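Local coordinates for putative type VI secretion protein (Escherichia coli, PDB 6SKI) that probably hydrolyses phospholipids as a toxic effector loaded onto the VgrG spike of the type VI secretion system, at residues P307-D312 and H487-W492; P273-K278 and G299-L304; L241-T246 and L269-S274; L37-F42 and Q170-F175. All blocks are in the same frame, centred on the assembly; numbering follows the deposited sequence.

In the fold
Contacts 2, 3 and 4 all reach one mixed β-sheet, whereas contact 1 joins two loops beyond it. Contacts 2 and 3 are neighbours, their centres about 7 Å apart: they share Pro273 and Ser274, and Trp301 of contact 2 hydrogen-bonds to the carbonyl of Leu271 in contact 3. Contact 1 meets contact 3 through His310 and Asp245, members of a probable catalytic triad. Contact 4 stands apart, with about 7 Å between its nearest atoms and those of contact 3. Chemistry follows place: the buried contacts 3 and 4 are aliphatic or aromatic, the partly buried contact 2 turns on one indole, and the buried contact 1 relies on a carboxylate.

Contact 1 (P307-D312 and H487-W492)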
loop_
_atom_site.group_PDB
_atom_site.type_symbol
_atom_site.label_atom_id
_atom_site.label_comp_id
_atom_site.label_asym_id
_atom_site.label_seq_id
_atom_site.Cartn_x
_atom_site.Cartn_y
_atom_site.Cartn_z
ATOM N N PRO A 307 13.244 13.019 -2.755
ATOM C CA PRO A 307 13.563 13.304 -1.353
ATOM C C PRO A 307 12.335 13.176 -0.466
ATOM O O PRO A 307 11.253 13.658 -0.800
ATOM C CB PRO A 307 14.081 14.745 -1.404
ATOM C CG PRO A 307 13.447 15.299 -2.635
ATOM C CD PRO A 307 13.562 14.173 -3.606
ATOM N N GLY A 308 12.510 12.513 0.660
ATOM C CA GLY A 308 11.426 12.332 1.604
ATOM C C GLY A 308 11.511 10.974 2.261
ATOM O O GLY A 308 12.326 10.128 1.909
ATOM N N ALA A 309 10.636 10.776 3.231
ATOM C CA ALA A 309 10.530 9.519 3.939
ATOM C C ALA A 309 9.525 8.624 3.218
ATOM O O ALA A 309 9.111 8.910 2.091
ATOM C CB ALA A 309 10.145 9.779 5.399
ATOM N N HIS A 310 9.130 7.530 3.861
ATOM C CA HIS A 310 8.229 6.567 3.239
ATOM C C HIS A 310 6.842 7.167 3.035
ATOM O O HIS A 310 6.290 7.142 1.925
ATOM C CB HIS A 310 8.174 5.322 4.120
ATOM C CG HIS A 310 7.443 4.175 3.512
ATOM N ND1 HIS A 310 7.946 3.452 2.455
ATOM C CD2 HIS A 310 6.267 3.595 3.841
ATOM C CE1 HIS A 310 7.099 2.491 2.143
ATOM N NE2 HIS A 310 6.072 2.555 2.970
ATOM N N SER A 311 6.275 7.739 4.093
ATOM C CA SER A 311 4.975 8.383 4.030
ATOM C C SER A 311 5.070 9.833 3.577
ATOM O O SER A 311 4.070 10.553 3.622
ATOM C CB SER A 311 4.283 8.296 5.390
ATOM O OG SER A 311 3.465 7.144 5.474
ATOM N N ASP A 312 6.246 10.270 3.133
ATOM C CA ASP A 312 6.393 11.525 2.415
ATOM C C ASP A 312 6.416 11.298 0.918
ATOM O O ASP A 312 6.372 12.261 0.148
ATOM C CB ASP A 312 7.674 12.248 2.843
ATOM C CG ASP A 312 7.539 12.909 4.185
ATOM O OD1 ASP A 312 6.494 13.547 4.422
ATOM O OD2 ASP A 312 8.472 12.794 5.002
ATOM N N HIS A 487 9.964 14.020 6.738
ATOM C CA HIS A 487 9.929 13.574 8.120
ATOM C C HIS A 487 11.078 12.614 8.377
ATOM O O HIS A 487 11.467 11.845 7.496
ATOM C CB HIS A 487 8.605 12.881 8.443
ATOM C CG HIS A 487 7.401 13.750 8.263
ATOM N ND1 HIS A 487 6.489 13.973 9.269
ATOM C CD2 HIS A 487 6.953 14.443 7.191
ATOM C CE1 HIS A 487 5.531 14.766 8.826
ATOM N NE2 HIS A 487 5.791 15.069 7.568
ATOM N N CYS A 488 11.629 12.672 9.584
ATOM C CA CYS A 488 12.603 11.684 10.029
ATOM C C CYS A 488 11.823 10.503 10.589
ATOM O O CYS A 488 11.276 10.576 11.693
ATOM C CB CYS A 488 13.550 12.278 11.067
ATOM S SG CYS A 488 14.796 11.127 11.677
ATOM N N SER A 489 11.764 9.415 9.823
ATOM C CA SER A 489 10.957 8.262 10.193
ATOM C C SER A 489 11.745 7.195 10.932
ATOM O O SER A 489 11.138 6.368 11.620
ATOM C CB SER A 489 10.319 7.642 8.945
ATOM O OG SER A 489 11.299 7.341 7.968
ATOM N N ALA A 490 13.068 7.197 10.810
ATOM C CA ALA A 490 13.914 6.269 11.541
ATOM C C ALA A 490 14.324 6.900 12.862
ATOM O O ALA A 490 14.897 7.993 12.886
ATOM C CB ALA A 490 15.149 5.901 10.719
ATOM N N ASN A 491 14.018 6.216 13.960
ATOM C CA ASN A 491 14.349 6.716 15.283
ATOM C C ASN A 491 14.589 5.534 16.203
ATOM O O ASN A 491 14.346 4.381 15.842
ATOM C CB ASN A 491 13.247 7.615 15.851
ATOM C CG ASN A 491 11.874 6.998 15.740
ATOM O OD1 ASN A 491 11.529 6.090 16.489
ATOM N ND2 ASN A 491 11.074 7.497 14.810
ATOM N N TRP A 492 15.069 5.830 17.404
ATOM C CA TRP A 492 15.339 4.803 18.398
ATOM C C TRP A 492 14.348 4.888 19.549
ATOM O O TRP A 492 14.666 4.528 20.681
ATOM C CB TRP A 492 16.774 4.916 18.905
ATOM C CG TRP A 492 17.768 4.308 17.974
ATOM C CD1 TRP A 492 18.537 4.960 17.062
ATOM C CD2 TRP A 492 18.103 2.924 17.864
ATOM N NE1 TRP A 492 19.332 4.071 16.389
ATOM C CE2 TRP A 492 19.084 2.811 16.864
ATOM C CE3 TRP A 492 17.669 1.766 18.515
ATOM C CZ2 TRP A 492 19.636 1.591 16.497
ATOM C CZ3 TRP A 492 18.221 0.559 18.151
ATOM C CH2 TRP A 492 19.192 0.479 17.153
#
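His487 opens its segment with its backbone N-H directed at the carboxylate of Asp312. The bond from N to OD2 measures 2.6 Å and is nearly straight; it arrives on the syn side of the oxygen, 23° out of the carboxylate plane. OD2 also receives a weak bond from the N-H of Ala309 in its own loop, so that a single oxygen draws together the two backbones. With CG of His487 anti to its carbonyl carbon (chi1 -60°), the imidazole swings back beside its own N-H and crosses the Asp312 side chain at about a right angle, the ring and carboxylate planes 39° apart. The ring is further placed by stacking with Tyr317, while NE2 makes a weak bond to the carbonyl of Pro413. The carbonyl O of His487 comes down on the methyl of Ala309, 3.2 Å from CB. Two residues on, Ser489 brings OG to 3.7 Å from that same CB, although the hydroxyl's polar partner is Glu287, which also makes a weak bond to the N-H of His310. The 307-312 loop follows strand 303-306 and carries His310, whose ND1 hydrogen-bonds to Asp245; with Ser197 they form a probable Ser-His-Asp catalytic triad. A histidine presented from a loop after a strand of the central sheet is characteristic of the α/β-hydrolase fold.

Contact 2 (P273-K278 and G299-L304); sequences PSVAKK and GMWPEL
Trp301 supplies more than half of the surface buried here, its six-membered ring sliding in among Pro273, Val275 and Ala276. With CG anti to the carbonyl carbon, beside the backbone N (chi1 -70°), the indole reaches toward the 273-278 loop and meets it largely with CZ2 and CH2. Pro273 meets the indole with its backbone atoms rather than its ring methylenes: its CA lies 3.6 Å from CZ2 of Trp301, and its carbonyl O is 3.7 Å from CH2. Val275 sends one branch, CG1, to 3.9 Å from that same CZ2, the two side chains crossing obliquely. In the parallel part of the α/β-hydrolase sheet, the 273-278 loop leads into strand 278-284, and the indole also touches Val279 of that strand; Trp301 itself comes just before the next strand, 303-306, so the contact bridges the entrances to two adjacent parallel strands. Beyond the valine, the carbonyl O of Ala276 approaches the ring at CH2, 3.4 Å away. No hydrogen bond crosses between the two segments, but the polar edge of the indole is satisfied nearby: NE1 donates to the carbonyl O of Leu271, fixing the ring's rotation. Val275 also packs on Ala207, Asn208 and Met211 of helix 198-211.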
loop_
_atom_site.group_PDB
_atom_site.type_symbol
_atom_site.label_atom_id
_atom_site.label_comp_id
_atom_site.label_asym_id
_atom_site.label_seq_id
_atom_site.Cartn_x
_atom_site.Cartn_y
_atom_site.Cartn_z
ATOM N N PRO A 273 9.313 -7.357 -18.846
ATOM C CA PRO A 273 8.956 -6.278 -19.785
ATOM C C PRO A 273 7.532 -6.324 -20.312
ATOM O O PRO A 273 7.120 -5.376 -20.989
ATOM C CB PRO A 273 9.969 -6.462 -20.920
ATOM C CG PRO A 273 11.136 -7.078 -20.246
ATOM C CD PRO A 273 10.529 -8.058 -19.292
ATOM N N SER A 274 6.769 -7.376 -20.030
ATOM C CA SER A 274 5.384 -7.461 -20.471
ATOM C C SER A 274 4.405 -7.440 -19.307
ATOM O O SER A 274 3.226 -7.762 -19.496
ATOM C CB SER A 274 5.171 -8.720 -21.315
ATOM O OG SER A 274 3.869 -9.241 -21.128
ATOM N N VAL A 275 4.861 -7.073 -18.108
ATOM C CA VAL A 275 3.969 -7.038 -16.956
ATOM C C VAL A 275 2.958 -5.912 -17.096
ATOM O O VAL A 275 1.852 -5.990 -16.554
ATOM C CB VAL A 275 4.785 -6.919 -15.655
ATOM C CG1 VAL A 275 5.331 -5.513 -15.481
ATOM C CG2 VAL A 275 3.946 -7.326 -14.465
ATOM N N ALA A 276 3.311 -4.860 -17.830
ATOM C CA ALA A 276 2.443 -3.710 -18.035
ATOM C C ALA A 276 3.003 -2.907 -19.195
ATOM O O ALA A 276 4.147 -3.093 -19.610
ATOM C CB ALA A 276 2.337 -2.848 -16.776
ATOM N N LYS A 277 2.176 -2.008 -19.721
ATOM C CA LYS A 277 2.627 -1.173 -20.826
ATOM C C LYS A 277 3.520 -0.045 -20.328
ATOM O O LYS A 277 4.544 0.264 -20.946
ATOM C CB LYS A 277 1.426 -0.637 -21.602
ATOM C CG LYS A 277 0.500 -1.741 -22.081
ATOM C CD LYS A 277 -0.499 -1.252 -23.111
ATOM C CE LYS A 277 -1.836 -0.916 -22.474
ATOM N NZ LYS A 277 -2.666 -2.128 -22.232
ATOM N N LYS A 278 3.155 0.572 -19.209
ATOM C CA LYS A 278 3.982 1.575 -18.557
ATOM C C LYS A 278 4.032 1.279 -17.067
ATOM O O LYS A 278 3.008 0.973 -16.453
ATOM C CB LYS A 278 3.443 2.987 -18.788
ATOM C CG LYS A 278 3.357 3.397 -20.246
ATOM C CD LYS A 278 4.726 3.482 -20.881
ATOM C CE LYS A 278 4.722 4.423 -22.066
ATOM N NZ LYS A 278 3.889 5.626 -21.800
ATOM N N GLY A 299 16.605 0.162 -13.289
ATOM C CA GLY A 299 17.305 -0.561 -14.315
ATOM C C GLY A 299 16.391 -1.309 -15.262
ATOM O O GLY A 299 16.706 -1.429 -16.451
ATOM N N MET A 300 15.262 -1.804 -14.762
ATOM C CA MET A 300 14.284 -2.513 -15.574
ATOM C C MET A 300 13.126 -1.618 -15.996
ATOM O O MET A 300 12.712 -1.647 -17.156
ATOM C CB MET A 300 13.758 -3.732 -14.810
ATOM C CG MET A 300 14.837 -4.502 -14.069
ATOM S SD MET A 300 15.947 -5.394 -15.175
ATOM C CE MET A 300 17.437 -5.457 -14.180
ATOM N N TRP A 301 12.599 -0.824 -15.077
ATOM C CA TRP A 301 11.486 0.081 -15.330
ATOM C C TRP A 301 11.836 1.465 -14.819
ATOM O O TRP A 301 12.758 1.628 -14.014
ATOM C CB TRP A 301 10.214 -0.438 -14.644
ATOM C CG TRP A 301 9.660 -1.663 -15.278
ATOM C CD1 TRP A 301 9.797 -2.941 -14.836
ATOM C CD2 TRP A 301 8.883 -1.731 -16.476
ATOM N NE1 TRP A 301 9.148 -3.804 -15.682
ATOM C CE2 TRP A 301 8.581 -3.084 -16.699
ATOM C CE3 TRP A 301 8.413 -0.777 -17.381
ATOM C CZ2 TRP A 301 7.826 -3.509 -17.785
ATOM C CZ3 TRP A 301 7.666 -1.200 -18.458
ATOM C CH2 TRP A 301 7.381 -2.553 -18.652
ATOM N N PRO A 302 11.127 2.496 -15.280
ATOM C CA PRO A 302 11.403 3.855 -14.803
ATOM C C PRO A 302 11.145 3.994 -13.311
ATOM O O PRO A 302 10.072 3.656 -12.810
ATOM C CB PRO A 302 10.438 4.709 -15.631
ATOM C CG PRO A 302 10.338 3.939 -16.896
ATOM C CD PRO A 302 10.168 2.535 -16.397
ATOM N N GLU A 303 12.149 4.500 -12.601
ATOM C CA GLU A 303 12.086 4.658 -11.155
ATOM C C GLU A 303 12.622 6.032 -10.799
ATOM O O GLU A 303 13.732 6.388 -11.203
ATOM C CB GLU A 303 12.895 3.576 -10.441
ATOM C CG GLU A 303 12.987 3.784 -8.947
ATOM C CD GLU A 303 13.277 2.507 -8.200
ATOM O OE1 GLU A 303 12.624 1.491 -8.492
ATOM O OE2 GLU A 303 14.159 2.517 -7.319
ATOM N N LEU A 304 11.842 6.798 -10.048
ATOM C CA LEU A 304 12.247 8.119 -9.595
ATOM C C LEU A 304 12.512 8.082 -8.100
ATOM O O LEU A 304 11.618 7.764 -7.315
ATOM C CB LEU A 304 11.176 9.161 -9.911
ATOM C CG LEU A 304 11.510 10.589 -9.492
ATOM C CD1 LEU A 304 12.702 11.103 -10.257
ATOM C CD2 LEU A 304 10.315 11.483 -9.709
#

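Contact 3 (L241-T246 and L269-S274)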
loop_
_atom_site.group_PDB
_atom_site.type_symbol
_atom_site.label_atom_id
_atom_site.label_comp_id
_atom_site.label_asym_id
_atom_site.label_seq_id
_atom_site.Cartn_x
_atom_site.Cartn_y
_atom_site.Cartn_z
ATOM N N LEU A 241 1.277 0.589 -14.128
ATOM C CA LEU A 241 1.605 0.138 -12.781
ATOM C C LEU A 241 2.249 1.303 -12.044
ATOM O O LEU A 241 3.361 1.718 -12.381
ATOM C CB LEU A 241 2.535 -1.071 -12.824
ATOM C CG LEU A 241 2.763 -1.837 -11.523
ATOM C CD1 LEU A 241 1.458 -2.331 -10.960
ATOM C CD2 LEU A 241 3.708 -2.995 -11.761
ATOM N N GLY A 242 1.551 1.833 -11.045
ATOM C CA GLY A 242 2.072 2.948 -10.285
ATOM C C GLY A 242 2.415 2.563 -8.865
ATOM O O GLY A 242 1.528 2.250 -8.069
ATOM N N LEU A 243 3.700 2.589 -8.531
ATOM C CA LEU A 243 4.185 2.143 -7.236
ATOM C C LEU A 243 4.796 3.320 -6.497
ATOM O O LEU A 243 5.492 4.142 -7.096
ATOM C CB LEU A 243 5.219 1.034 -7.399
ATOM C CG LEU A 243 4.855 -0.066 -8.393
ATOM C CD1 LEU A 243 6.086 -0.862 -8.762
ATOM C CD2 LEU A 243 3.770 -0.965 -7.837
ATOM N N PHE A 244 4.533 3.410 -5.197
ATOM C CA PHE A 244 4.998 4.562 -4.435
ATOM C C PHE A 244 6.215 4.282 -3.565
ATOM O O PHE A 244 7.109 5.127 -3.500
ATOM C CB PHE A 244 3.868 5.129 -3.577
ATOM C CG PHE A 244 3.057 6.177 -4.278
ATOM C CD1 PHE A 244 3.606 7.416 -4.548
ATOM C CD2 PHE A 244 1.759 5.930 -4.669
ATOM C CE1 PHE A 244 2.877 8.385 -5.188
ATOM C CE2 PHE A 244 1.027 6.899 -5.312
ATOM C CZ PHE A 244 1.588 8.129 -5.571
ATOM N N ASP A 245 6.260 3.172 -2.834
ATOM C CA ASP A 245 7.525 2.748 -2.240
ATOM C C ASP A 245 7.462 1.276 -1.870
ATOM O O ASP A 245 7.071 0.954 -0.749
ATOM C CB ASP A 245 7.832 3.586 -0.996
ATOM C CG ASP A 245 9.314 3.706 -0.715
ATOM O OD1 ASP A 245 10.114 3.579 -1.658
ATOM O OD2 ASP A 245 9.676 3.926 0.457
ATOM N N THR A 246 7.923 0.382 -2.738
ATOM C CA THR A 246 7.647 -1.039 -2.538
ATOM C C THR A 246 8.419 -1.561 -1.335
ATOM O O THR A 246 9.652 -1.614 -1.348
ATOM C CB THR A 246 7.986 -1.839 -3.788
ATOM O OG1 THR A 246 7.407 -1.201 -4.930
ATOM C CG2 THR A 246 7.430 -3.243 -3.669
ATOM N N LEU A 269 7.194 -10.280 -7.231
ATOM C CA LEU A 269 7.515 -8.861 -7.238
ATOM C C LEU A 269 8.398 -8.470 -8.410
ATOM O O LEU A 269 8.772 -7.299 -8.524
ATOM C CB LEU A 269 8.204 -8.469 -5.928
ATOM C CG LEU A 269 7.325 -8.426 -4.683
ATOM C CD1 LEU A 269 7.923 -7.494 -3.660
ATOM C CD2 LEU A 269 5.918 -8.019 -5.038
ATOM N N GLU A 270 8.734 -9.409 -9.286
ATOM C CA GLU A 270 9.602 -9.135 -10.419
ATOM C C GLU A 270 8.732 -8.717 -11.592
ATOM O O GLU A 270 7.738 -9.380 -11.899
ATOM C CB GLU A 270 10.445 -10.359 -10.777
ATOM C CG GLU A 270 11.708 -10.039 -11.568
ATOM C CD GLU A 270 11.674 -10.577 -12.984
ATOM O OE1 GLU A 270 11.211 -11.720 -13.178
ATOM O OE2 GLU A 270 12.123 -9.857 -13.900
ATOM N N LEU A 271 9.103 -7.618 -12.238
ATOM C CA LEU A 271 8.283 -7.004 -13.276
ATOM C C LEU A 271 8.999 -7.183 -14.608
ATOM O O LEU A 271 9.922 -6.432 -14.934
ATOM C CB LEU A 271 8.032 -5.534 -12.968
ATOM C CG LEU A 271 7.414 -5.244 -11.600
ATOM C CD1 LEU A 271 7.322 -3.753 -11.361
ATOM C CD2 LEU A 271 6.053 -5.897 -11.479
ATOM N N ARG A 272 8.568 -8.174 -15.375
ATOM C CA ARG A 272 9.173 -8.469 -16.660
ATOM C C ARG A 272 8.617 -7.519 -17.714
ATOM O O ARG A 272 7.561 -6.917 -17.525
ATOM C CB ARG A 272 8.932 -9.938 -16.997
ATOM C CG ARG A 272 9.677 -10.878 -16.061
ATOM C CD ARG A 272 9.302 -12.335 -16.265
ATOM N NE ARG A 272 7.877 -12.582 -16.072
ATOM C CZ ARG A 272 7.159 -13.409 -16.824
ATOM N NH1 ARG A 272 7.735 -14.068 -17.819
ATOM N NH2 ARG A 272 5.867 -13.578 -16.579
ATOM N N PRO A 273 9.313 -7.357 -18.846
ATOM C CA PRO A 273 8.956 -6.278 -19.785
ATOM C C PRO A 273 7.532 -6.324 -20.312
ATOM O O PRO A 273 7.120 -5.376 -20.989
ATOM C CB PRO A 273 9.969 -6.462 -20.920
ATOM C CG PRO A 273 11.136 -7.078 -20.246
ATOM C CD PRO A 273 10.529 -8.058 -19.292
ATOM N N SER A 274 6.769 -7.376 -20.030
ATOM C CA SER A 274 5.384 -7.461 -20.471
ATOM C C SER A 274 4.405 -7.440 -19.307
ATOM O O SER A 274 3.226 -7.762 -19.496
ATOM C CB SER A 274 5.171 -8.720 -21.315
ATOM O OG SER A 274 3.869 -9.241 -21.128
#
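Leu271 reaches toward Leu241 and Leu243 on strand 237-243, one of the parallel strands of the α/β-hydrolase sheet, and closes a small apolar cluster over it. The bond from CA to CB of Leu271 already points at the strand, yet CB stays back from it; CG comes to 4.3 Å from CD2 of Leu241, and the closer contacts are made by the two methyls. With CG anti to the carbonyl carbon (chi1 -55°), the fork is turned to Leu241 CD2. CD1 then meets two partners, CD2 of Leu241 at 3.7 Å and CD1 of Leu243 at 4.1 Å, while CD2 packs on the same Leu241 CD2, again at 3.7 Å. Both pairs come together tip to tip, with the single Leu241 methyl set against the fork of Leu271. Leu271 and Leu241 also touch Val279 of the adjacent strand 278-284, so the loop is seated over two strands. The connection between the two segments contains no regular helix; it is helix 198-211 that borders the loop, where Arg204 binds the carbonyl of Leu269 and Asn208 that of Glu270. Past the strand end comes Asp245, the probable triad acid, which also has a salt bridge with Arg534. Thr246 next turns back toward the loop. Its methyl CG2 meets CD1 of Leu269 at 4.3 Å, a looser touch than those of the Leu271 methyls.

Contact 4 (L37-F42 and Q170-F175)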
loop_
_atom_site.group_PDB
_atom_site.type_symbol
_atom_site.label_atom_id
_atom_site.label_comp_id
_atom_site.label_asym_id
_atom_site.label_seq_id
_atom_site.Cartn_x
_atom_site.Cartn_y
_atom_site.Cartn_z
ATOM N N LEU A 37 -12.556 -1.158 -21.328
ATOM C CA LEU A 37 -12.859 -0.887 -19.933
ATOM C C LEU A 37 -11.595 -1.064 -19.108
ATOM O O LEU A 37 -11.002 -2.146 -19.094
ATOM C CB LEU A 37 -13.969 -1.802 -19.424
ATOM C CG LEU A 37 -14.404 -1.579 -17.980
ATOM C CD1 LEU A 37 -14.934 -0.178 -17.787
ATOM C CD2 LEU A 37 -15.459 -2.588 -17.621
ATOM N N THR A 38 -11.188 -0.003 -18.424
ATOM C CA THR A 38 -10.031 -0.028 -17.547
ATOM C C THR A 38 -10.503 -0.026 -16.103
ATOM O O THR A 38 -11.306 0.825 -15.712
ATOM C CB THR A 38 -9.120 1.170 -17.801
ATOM O OG1 THR A 38 -9.120 1.480 -19.198
ATOM C CG2 THR A 38 -7.712 0.860 -17.357
ATOM N N ILE A 39 -10.008 -0.974 -15.318
ATOM C CA ILE A 39 -10.325 -1.056 -13.901
ATOM C C ILE A 39 -9.122 -0.543 -13.131
ATOM O O ILE A 39 -8.032 -1.123 -13.206
ATOM C CB ILE A 39 -10.694 -2.485 -13.480
ATOM C CG1 ILE A 39 -11.673 -3.093 -14.485
ATOM C CG2 ILE A 39 -11.283 -2.485 -12.084
ATOM C CD1 ILE A 39 -12.131 -4.482 -14.128
ATOM N N GLY A 40 -9.317 0.546 -12.400
ATOM C CA GLY A 40 -8.255 1.105 -11.595
ATOM C C GLY A 40 -8.152 0.395 -10.269
ATOM O O GLY A 40 -9.052 0.494 -9.434
ATOM N N ILE A 41 -7.059 -0.329 -10.066
ATOM C CA ILE A 41 -6.846 -1.109 -8.856
ATOM C C ILE A 41 -5.947 -0.292 -7.948
ATOM O O ILE A 41 -4.835 0.084 -8.336
ATOM C CB ILE A 41 -6.230 -2.480 -9.163
ATOM C CG1 ILE A 41 -6.826 -3.049 -10.445
ATOM C CG2 ILE A 41 -6.498 -3.434 -8.029
ATOM C CD1 ILE A 41 -8.215 -3.590 -10.268
ATOM N N PHE A 42 -6.429 -0.006 -6.744
ATOM C CA PHE A 42 -5.751 0.895 -5.822
ATOM C C PHE A 42 -5.486 0.136 -4.534
ATOM O O PHE A 42 -6.393 -0.045 -3.717
ATOM C CB PHE A 42 -6.592 2.144 -5.570
ATOM C CG PHE A 42 -6.680 3.055 -6.754
ATOM C CD1 PHE A 42 -7.773 3.011 -7.593
ATOM C CD2 PHE A 42 -5.678 3.966 -7.021
ATOM C CE1 PHE A 42 -7.856 3.841 -8.679
ATOM C CE2 PHE A 42 -5.763 4.801 -8.107
ATOM C CZ PHE A 42 -6.851 4.736 -8.935
ATOM N N GLN A 170 -17.113 -6.756 -7.625
ATOM C CA GLN A 170 -18.089 -5.776 -7.150
ATOM C C GLN A 170 -18.126 -4.539 -8.045
ATOM O O GLN A 170 -19.206 -4.027 -8.369
ATOM C CB GLN A 170 -17.774 -5.384 -5.709
ATOM C CG GLN A 170 -18.599 -4.225 -5.197
ATOM C CD GLN A 170 -18.028 -3.622 -3.933
ATOM O OE1 GLN A 170 -17.389 -4.309 -3.136
ATOM N NE2 GLN A 170 -18.252 -2.327 -3.742
ATOM N N ALA A 171 -16.957 -4.050 -8.461
ATOM C CA ALA A 171 -16.905 -2.853 -9.294
ATOM C C ALA A 171 -17.493 -3.112 -10.672
ATOM O O ALA A 171 -18.173 -2.247 -11.234
ATOM C CB ALA A 171 -15.464 -2.358 -9.411
ATOM N N LEU A 172 -17.244 -4.296 -11.233
ATOM C CA LEU A 172 -17.840 -4.641 -12.519
ATOM C C LEU A 172 -19.353 -4.759 -12.405
ATOM O O LEU A 172 -20.088 -4.330 -13.305
ATOM C CB LEU A 172 -17.236 -5.944 -13.033
ATOM C CG LEU A 172 -15.965 -5.792 -13.858
ATOM C CD1 LEU A 172 -15.509 -7.134 -14.366
ATOM C CD2 LEU A 172 -16.212 -4.851 -15.006
ATOM N N SER A 173 -19.838 -5.333 -11.300
ATOM C CA SER A 173 -21.276 -5.394 -11.065
ATOM C C SER A 173 -21.875 -3.999 -11.021
ATOM O O SER A 173 -22.905 -3.734 -11.650
ATOM C CB SER A 173 -21.567 -6.140 -9.763
ATOM O OG SER A 173 -21.006 -7.437 -9.776
ATOM N N GLU A 174 -21.238 -3.086 -10.288
ATOM C CA GLU A 174 -21.756 -1.724 -10.201
ATOM C C GLU A 174 -21.744 -1.038 -11.563
ATOM O O GLU A 174 -22.717 -0.372 -11.942
ATOM C CB GLU A 174 -20.945 -0.919 -9.188
ATOM C CG GLU A 174 -21.089 -1.403 -7.758
ATOM C CD GLU A 174 -20.121 -0.718 -6.813
ATOM O OE1 GLU A 174 -19.344 0.143 -7.276
ATOM O OE2 GLU A 174 -20.138 -1.042 -5.608
ATOM N N PHE A 175 -20.661 -1.212 -12.325
ATOM C CA PHE A 175 -20.571 -0.574 -13.633
ATOM C C PHE A 175 -21.660 -1.070 -14.569
ATOM O O PHE A 175 -22.307 -0.271 -15.253
ATOM C CB PHE A 175 -19.205 -0.826 -14.261
ATOM C CG PHE A 175 -19.107 -0.360 -15.683
ATOM C CD1 PHE A 175 -19.367 0.957 -16.013
ATOM C CD2 PHE A 175 -18.789 -1.244 -16.694
ATOM C CE1 PHE A 175 -19.286 1.383 -17.318
ATOM C CE2 PHE A 175 -18.713 -0.821 -18.001
ATOM C CZ PHE A 175 -18.963 0.492 -18.312
#
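Strand 37-42 and helix 170-175 run in roughly opposing directions, 138° between their N-to-C senses, with the axes of these short segments 10.4 Å apart at closest approach and Ile39 facing Ala171. Leu37 makes the principal contacts. With CG anti to the backbone N (chi1 -178°), its two methyls divide their work: CD2 sits 3.5 Å from CD2 of Leu172, and CD1 lies over one face of the Phe175 ring, offset toward the rim. The latter is a CH-pi contact, 4.2 Å from CD1 of Leu37 to the centroid of the Phe175 ring and 24° off the normal. Leu37 and Phe175 slide past one another in opposite directions, which also brings Leu37 CD2 alongside the ring carbon CD2, 3.7 Å away. Ile39, two residues along and on the same face of the strand, crosses Leu172 at about a right angle and sets its CD1 4.1 Å from Leu172 CG. This is helix-on-sheet packing of an α/β fold: strand 22-43 lies between strands 121-128 and 184-195, parallel to both. Helix 156-178 lies across them, with Ile168 reaching Ile39 and Ile41, and Ala171 touching Thr126 of strand 121-128.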